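Local coordinates for protein motility-associated killing factor MakB (Vibrio cholerae serotype O1, PDB 6W1W) that probably serves as one component of a three-part cytotoxin of Vibrio cholerae that resembles the alpha-pore-forming toxins, at residues I26-H40 and R52-M66. Numbering follows the deposited sequence.
Sequences ISNYDATCNSLFIGH and RSRTEILRAVMNEFM
Arg59 reaches from helix 52-66 to the end of helix 26-35, where its NH1 donates to Leu36 O (3.2 Å) in a nearly straight bond, 170° at the hydrogen. The acceptor lies in the guanidinium plane and offers a lone pair. Such an arginine illustrates how a helix C-terminus can be met by a charge from its antiparallel partner: Cys33 O and Asn34 O also lie near NH1. A bend at chi3 (-35°) swings the guanidinium to this end, and Glu56 pairs with it in a salt bridge modelled too short to trust in detail. Deeper in, Cys33 SG rests on Leu58 CD2 (3.7 Å), while the Met62 methyl CE touches the edge of the Tyr29 ring at CE2 (3.8 Å). Farther along, Ile26 CG2 meets Phe65 CE2 (3.6 Å), and Asp30 OD1 lies beside Met66 SD and CG. Beyond the helix end, Ile38 CD1 packs on Thr55 CG2 (3.8 Å), and His40 CD2 sits over the guanidinium of Arg52, whose NH1 is salt-bridged to Asp44. The axes of 26-35 and 52-66 approach to 9.1 Å at 147°, nearly antiparallel, within the elongated helical bundle. Helix 100-151 backs Leu58 and Thr55, helix 251-270 covers Tyr29, and backbone hydrogen bonds tie Phe37 and Gly39 to strand 209-220.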
loop_
_atom_site.group_PDB
_atom_site.type_symbol
_atom_site.label_atom_id
_atom_site.label_comp_id
_atom_site.label_asym_id
_atom_site.label_seq_id
_atom_site.Cartn_x
_atom_site.Cartn_y
_atom_site.Cartn_z
ATOM N N ILE A 26 0.227 -1.312 0.145
ATOM C CA ILE A 26 -0.118 -2.599 -0.437
ATOM C C ILE A 26 0.673 -2.863 -1.711
ATOM O O ILE A 26 1.108 -3.989 -1.956
ATOM C CB ILE A 26 -1.642 -2.657 -0.700
ATOM C CG1 ILE A 26 -2.397 -3.244 0.504
ATOM C CG2 ILE A 26 -1.975 -3.427 -1.985
ATOM C CD1 ILE A 26 -2.224 -2.502 1.806
ATOM N N SER A 27 0.896 -1.816 -2.509
ATOM C CA SER A 27 1.533 -1.976 -3.812
ATOM C C SER A 27 2.979 -2.445 -3.708
ATOM O O SER A 27 3.523 -2.962 -4.692
ATOM C CB SER A 27 1.479 -0.661 -4.596
ATOM O OG SER A 27 2.220 0.357 -3.945
ATOM N N ASN A 28 3.612 -2.289 -2.551
ATOM C CA ASN A 28 4.972 -2.772 -2.364
ATOM C C ASN A 28 5.035 -4.055 -1.546
ATOM O O ASN A 28 6.114 -4.640 -1.416
ATOM C CB ASN A 28 5.840 -1.679 -1.729
ATOM C CG ASN A 28 6.253 -0.615 -2.734
ATOM O OD1 ASN A 28 7.165 -0.826 -3.535
ATOM N ND2 ASN A 28 5.576 0.530 -2.703
ATOM N N TYR A 29 3.903 -4.516 -1.006
ATOM C CA TYR A 29 3.853 -5.880 -0.490
ATOM C C TYR A 29 4.075 -6.877 -1.618
ATOM O O TYR A 29 4.650 -7.952 -1.402
ATOM C CB TYR A 29 2.518 -6.153 0.200
ATOM C CG TYR A 29 2.357 -7.585 0.663
ATOM C CD1 TYR A 29 2.856 -7.998 1.891
ATOM C CD2 TYR A 29 1.700 -8.526 -0.127
ATOM C CE1 TYR A 29 2.714 -9.306 2.320
ATOM C CE2 TYR A 29 1.554 -9.837 0.290
ATOM C CZ TYR A 29 2.062 -10.221 1.516
ATOM O OH TYR A 29 1.920 -11.523 1.945
ATOM N N ASP A 30 3.619 -6.535 -2.824
ATOM C CA ASP A 30 3.966 -7.319 -4.002
ATOM C C ASP A 30 5.472 -7.297 -4.238
ATOM O O ASP A 30 6.121 -8.351 -4.299
ATOM C CB ASP A 30 3.211 -6.787 -5.221
ATOM C CG ASP A 30 3.728 -7.363 -6.526
ATOM O OD1 ASP A 30 3.648 -8.596 -6.714
ATOM O OD2 ASP A 30 4.217 -6.575 -7.362
ATOM N N ALA A 31 6.047 -6.092 -4.346
ATOM C CA ALA A 31 7.481 -5.956 -4.586
ATOM C C ALA A 31 8.298 -6.669 -3.518
ATOM O O ALA A 31 9.313 -7.306 -3.824
ATOM C CB ALA A 31 7.864 -4.479 -4.647
ATOM N N THR A 32 7.869 -6.576 -2.256
ATOM C CA THR A 32 8.510 -7.349 -1.198
ATOM C C THR A 32 8.436 -8.843 -1.493
ATOM O O THR A 32 9.395 -9.584 -1.240
ATOM C CB THR A 32 7.851 -7.041 0.152
ATOM O OG1 THR A 32 7.860 -5.629 0.394
ATOM C CG2 THR A 32 8.573 -7.758 1.296
ATOM N N CYS A 33 7.300 -9.306 -2.026
ATOM C CA CYS A 33 7.121 -10.731 -2.284
ATOM C C CYS A 33 7.974 -11.213 -3.448
ATOM O O CYS A 33 8.489 -12.338 -3.407
ATOM C CB CYS A 33 5.648 -11.043 -2.545
ATOM S SG CYS A 33 4.718 -11.473 -1.054
ATOM N N ASN A 34 8.138 -10.385 -4.484
ATOM C CA ASN A 34 8.991 -10.774 -5.603
ATOM C C ASN A 34 10.459 -10.752 -5.204
ATOM O O ASN A 34 11.221 -11.660 -5.559
ATOM C CB ASN A 34 8.753 -9.864 -6.813
ATOM C CG ASN A 34 7.374 -10.056 -7.437
ATOM O OD1 ASN A 34 6.780 -11.136 -7.353
ATOM N ND2 ASN A 34 6.863 -9.005 -8.074
ATOM N N SER A 35 10.868 -9.729 -4.451
ATOM C CA SER A 35 12.258 -9.596 -4.027
ATOM C C SER A 35 12.708 -10.717 -3.098
ATOM O O SER A 35 13.909 -10.997 -3.033
ATOM C CB SER A 35 12.462 -8.248 -3.337
ATOM O OG SER A 35 11.584 -8.115 -2.232
ATOM N N LEU A 36 11.783 -11.364 -2.389
ATOM C CA LEU A 36 12.157 -12.367 -1.397
ATOM C C LEU A 36 13.004 -13.469 -2.021
ATOM O O LEU A 36 12.625 -14.073 -3.027
ATOM C CB LEU A 36 10.904 -12.962 -0.754
ATOM C CG LEU A 36 11.024 -13.372 0.717
ATOM C CD1 LEU A 36 9.657 -13.621 1.332
ATOM C CD2 LEU A 36 11.900 -14.592 0.886
ATOM N N PHE A 37 14.161 -13.721 -1.412
ATOM C CA PHE A 37 15.097 -14.756 -1.828
ATOM C C PHE A 37 15.442 -15.609 -0.617
ATOM O O PHE A 37 15.634 -15.082 0.481
ATOM C CB PHE A 37 16.370 -14.137 -2.428
ATOM C CG PHE A 37 17.410 -15.145 -2.842
ATOM C CD1 PHE A 37 18.299 -15.669 -1.919
ATOM C CD2 PHE A 37 17.517 -15.547 -4.163
ATOM C CE1 PHE A 37 19.255 -16.589 -2.303
ATOM C CE2 PHE A 37 18.477 -16.465 -4.554
ATOM C CZ PHE A 37 19.345 -16.985 -3.623
ATOM N N ILE A 38 15.520 -16.925 -0.811
ATOM C CA ILE A 38 15.869 -17.851 0.264
ATOM C C ILE A 38 16.846 -18.879 -0.291
ATOM O O ILE A 38 16.469 -19.705 -1.132
ATOM C CB ILE A 38 14.643 -18.550 0.869
ATOM C CG1 ILE A 38 13.721 -17.526 1.532
ATOM C CG2 ILE A 38 15.086 -19.598 1.877
ATOM C CD1 ILE A 38 12.631 -18.119 2.383
ATOM N N GLY A 39 18.094 -18.831 0.176
ATOM C CA GLY A 39 19.116 -19.777 -0.217
ATOM C C GLY A 39 19.175 -20.970 0.716
ATOM O O GLY A 39 18.223 -21.277 1.439
ATOM N N HIS A 40 20.322 -21.645 0.705
ATOM C CA HIS A 40 20.498 -22.899 1.424
ATOM C C HIS A 40 21.467 -22.727 2.588
ATOM O O HIS A 40 22.334 -21.846 2.577
ATOM C CB HIS A 40 21.006 -23.991 0.483
ATOM C CG HIS A 40 20.208 -24.119 -0.778
ATOM N ND1 HIS A 40 20.562 -23.488 -1.951
ATOM C CD2 HIS A 40 19.066 -24.793 -1.045
ATOM C CE1 HIS A 40 19.677 -23.774 -2.888
ATOM N NE2 HIS A 40 18.757 -24.563 -2.364
ATOM N N ARG A 52 11.299 -22.810 1.120
ATOM C CA ARG A 52 11.610 -22.274 -0.201
ATOM C C ARG A 52 10.458 -22.502 -1.168
ATOM O O ARG A 52 10.124 -21.619 -1.969
ATOM C CB ARG A 52 12.889 -22.910 -0.747
ATOM C CG ARG A 52 13.985 -21.921 -1.100
ATOM C CD ARG A 52 15.197 -22.623 -1.702
ATOM N NE ARG A 52 15.502 -23.873 -1.014
ATOM C CZ ARG A 52 16.159 -23.956 0.138
ATOM N NH1 ARG A 52 16.391 -25.138 0.688
ATOM N NH2 ARG A 52 16.584 -22.855 0.741
ATOM N N SER A 53 9.833 -23.679 -1.102
ATOM C CA SER A 53 8.704 -23.971 -1.976
ATOM C C SER A 53 7.525 -23.057 -1.681
ATOM O O SER A 53 6.927 -22.492 -2.602
ATOM C CB SER A 53 8.294 -25.435 -1.831
ATOM O OG SER A 53 9.329 -26.286 -2.283
ATOM N N ARG A 54 7.180 -22.888 -0.403
ATOM C CA ARG A 54 5.982 -22.129 -0.067
ATOM C C ARG A 54 6.135 -20.636 -0.329
ATOM O O ARG A 54 5.122 -19.939 -0.456
ATOM C CB ARG A 54 5.591 -22.391 1.384
ATOM C CG ARG A 54 5.551 -23.867 1.714
ATOM C CD ARG A 54 4.556 -24.209 2.802
ATOM N NE ARG A 54 4.658 -25.619 3.163
ATOM C CZ ARG A 54 3.805 -26.257 3.955
ATOM N NH1 ARG A 54 2.770 -25.616 4.476
ATOM N NH2 ARG A 54 3.988 -27.543 4.225
ATOM N N THR A 55 7.368 -20.124 -0.418
ATOM C CA THR A 55 7.552 -18.750 -0.882
ATOM C C THR A 55 7.366 -18.650 -2.387
ATOM O O THR A 55 6.974 -17.592 -2.894
ATOM C CB THR A 55 8.938 -18.215 -0.510
ATOM O OG1 THR A 55 9.945 -19.108 -1.002
ATOM C CG2 THR A 55 9.079 -18.067 0.989
ATOM N N GLU A 56 7.652 -19.735 -3.111
ATOM C CA GLU A 56 7.403 -19.739 -4.545
ATOM C C GLU A 56 5.913 -19.654 -4.843
ATOM O O GLU A 56 5.520 -19.076 -5.864
ATOM C CB GLU A 56 8.016 -20.987 -5.185
ATOM C CG GLU A 56 8.739 -20.728 -6.503
ATOM C CD GLU A 56 10.001 -19.897 -6.333
ATOM O OE1 GLU A 56 9.892 -18.661 -6.183
ATOM O OE2 GLU A 56 11.106 -20.480 -6.339
ATOM N N ILE A 57 5.068 -20.191 -3.965
ATOM C CA ILE A 57 3.633 -20.076 -4.197
ATOM C C ILE A 57 3.082 -18.782 -3.603
ATOM O O ILE A 57 2.086 -18.252 -4.104
ATOM C CB ILE A 57 2.865 -21.307 -3.673
ATOM C CG1 ILE A 57 2.726 -21.270 -2.155
ATOM C CG2 ILE A 57 3.532 -22.611 -4.142
ATOM C CD1 ILE A 57 1.902 -22.406 -1.608
ATOM N N LEU A 58 3.717 -18.249 -2.554
ATOM C CA LEU A 58 3.337 -16.927 -2.060
ATOM C C LEU A 58 3.542 -15.869 -3.133
ATOM O O LEU A 58 2.688 -14.994 -3.327
ATOM C CB LEU A 58 4.142 -16.568 -0.812
ATOM C CG LEU A 58 4.010 -15.111 -0.348
ATOM C CD1 LEU A 58 2.627 -14.841 0.230
ATOM C CD2 LEU A 58 5.091 -14.749 0.654
ATOM N N ARG A 59 4.677 -15.928 -3.831
ATOM C CA ARG A 59 4.892 -15.054 -4.976
ATOM C C ARG A 59 3.811 -15.268 -6.033
ATOM O O ARG A 59 3.302 -14.303 -6.618
ATOM C CB ARG A 59 6.286 -15.303 -5.556
ATOM C CG ARG A 59 6.954 -14.094 -6.195
ATOM C CD ARG A 59 8.172 -14.512 -7.015
ATOM N NE ARG A 59 8.885 -15.638 -6.412
ATOM C CZ ARG A 59 9.812 -15.522 -5.465
ATOM N NH1 ARG A 59 10.149 -14.326 -5.001
ATOM N NH2 ARG A 59 10.403 -16.604 -4.976
ATOM N N ALA A 60 3.424 -16.527 -6.268
ATOM C CA ALA A 60 2.455 -16.825 -7.319
ATOM C C ALA A 60 1.025 -16.521 -6.884
ATOM O O ALA A 60 0.194 -16.136 -7.714
ATOM C CB ALA A 60 2.572 -18.286 -7.756
ATOM N N VAL A 61 0.718 -16.702 -5.598
ATOM C CA VAL A 61 -0.617 -16.385 -5.100
ATOM C C VAL A 61 -0.929 -14.909 -5.317
ATOM O O VAL A 61 -2.060 -14.541 -5.660
ATOM C CB VAL A 61 -0.733 -16.790 -3.619
ATOM C CG1 VAL A 61 -1.808 -15.983 -2.925
ATOM C CG2 VAL A 61 -1.030 -18.278 -3.502
ATOM N N MET A 62 0.070 -14.043 -5.150
ATOM C CA MET A 62 -0.143 -12.610 -5.306
ATOM C C MET A 62 -0.119 -12.154 -6.758
ATOM O O MET A 62 -0.532 -11.022 -7.034
ATOM C CB MET A 62 0.904 -11.835 -4.506
ATOM C CG MET A 62 0.944 -12.223 -3.043
ATOM S SD MET A 62 -0.691 -12.167 -2.281
ATOM C CE MET A 62 -1.069 -10.419 -2.397
ATOM N N ASN A 63 0.338 -13.004 -7.684
ATOM C CA ASN A 63 0.397 -12.630 -9.094
ATOM C C ASN A 63 -0.967 -12.249 -9.654
ATOM O O ASN A 63 -1.041 -11.505 -10.638
ATOM C CB ASN A 63 0.990 -13.777 -9.915
ATOM C CG ASN A 63 1.233 -13.395 -11.362
ATOM O OD1 ASN A 63 0.350 -13.532 -12.210
ATOM N ND2 ASN A 63 2.438 -12.916 -11.653
ATOM N N GLU A 64 -2.050 -12.738 -9.051
ATOM C CA GLU A 64 -3.381 -12.376 -9.523
ATOM C C GLU A 64 -3.690 -10.916 -9.217
ATOM O O GLU A 64 -4.104 -10.158 -10.102
ATOM C CB GLU A 64 -4.427 -13.296 -8.894
ATOM C CG GLU A 64 -5.852 -12.996 -9.319
ATOM C CD GLU A 64 -6.871 -13.656 -8.411
ATOM O OE1 GLU A 64 -6.459 -14.287 -7.414
ATOM O OE2 GLU A 64 -8.083 -13.538 -8.696
ATOM N N PHE A 65 -3.488 -10.505 -7.962
ATOM C CA PHE A 65 -3.718 -9.112 -7.590
ATOM C C PHE A 65 -2.659 -8.190 -8.188
ATOM O O PHE A 65 -2.971 -7.056 -8.572
ATOM C CB PHE A 65 -3.766 -8.987 -6.063
ATOM C CG PHE A 65 -2.807 -7.974 -5.490
ATOM C CD1 PHE A 65 -1.502 -8.331 -5.169
ATOM C CD2 PHE A 65 -3.217 -6.672 -5.240
ATOM C CE1 PHE A 65 -0.619 -7.404 -4.635
ATOM C CE2 PHE A 65 -2.339 -5.741 -4.704
ATOM C CZ PHE A 65 -1.039 -6.109 -4.401
ATOM N N MET A 66 -1.413 -8.668 -8.290
ATOM C CA MET A 66 -0.311 -7.844 -8.787
ATOM C C MET A 66 -0.613 -7.238 -10.152
ATOM O O MET A 66 -0.186 -6.116 -10.441
ATOM C CB MET A 66 0.973 -8.681 -8.851
ATOM C CG MET A 66 2.121 -8.061 -9.648
ATOM S SD MET A 66 3.472 -9.216 -9.987
ATOM C CE MET A 66 4.442 -8.265 -11.158
#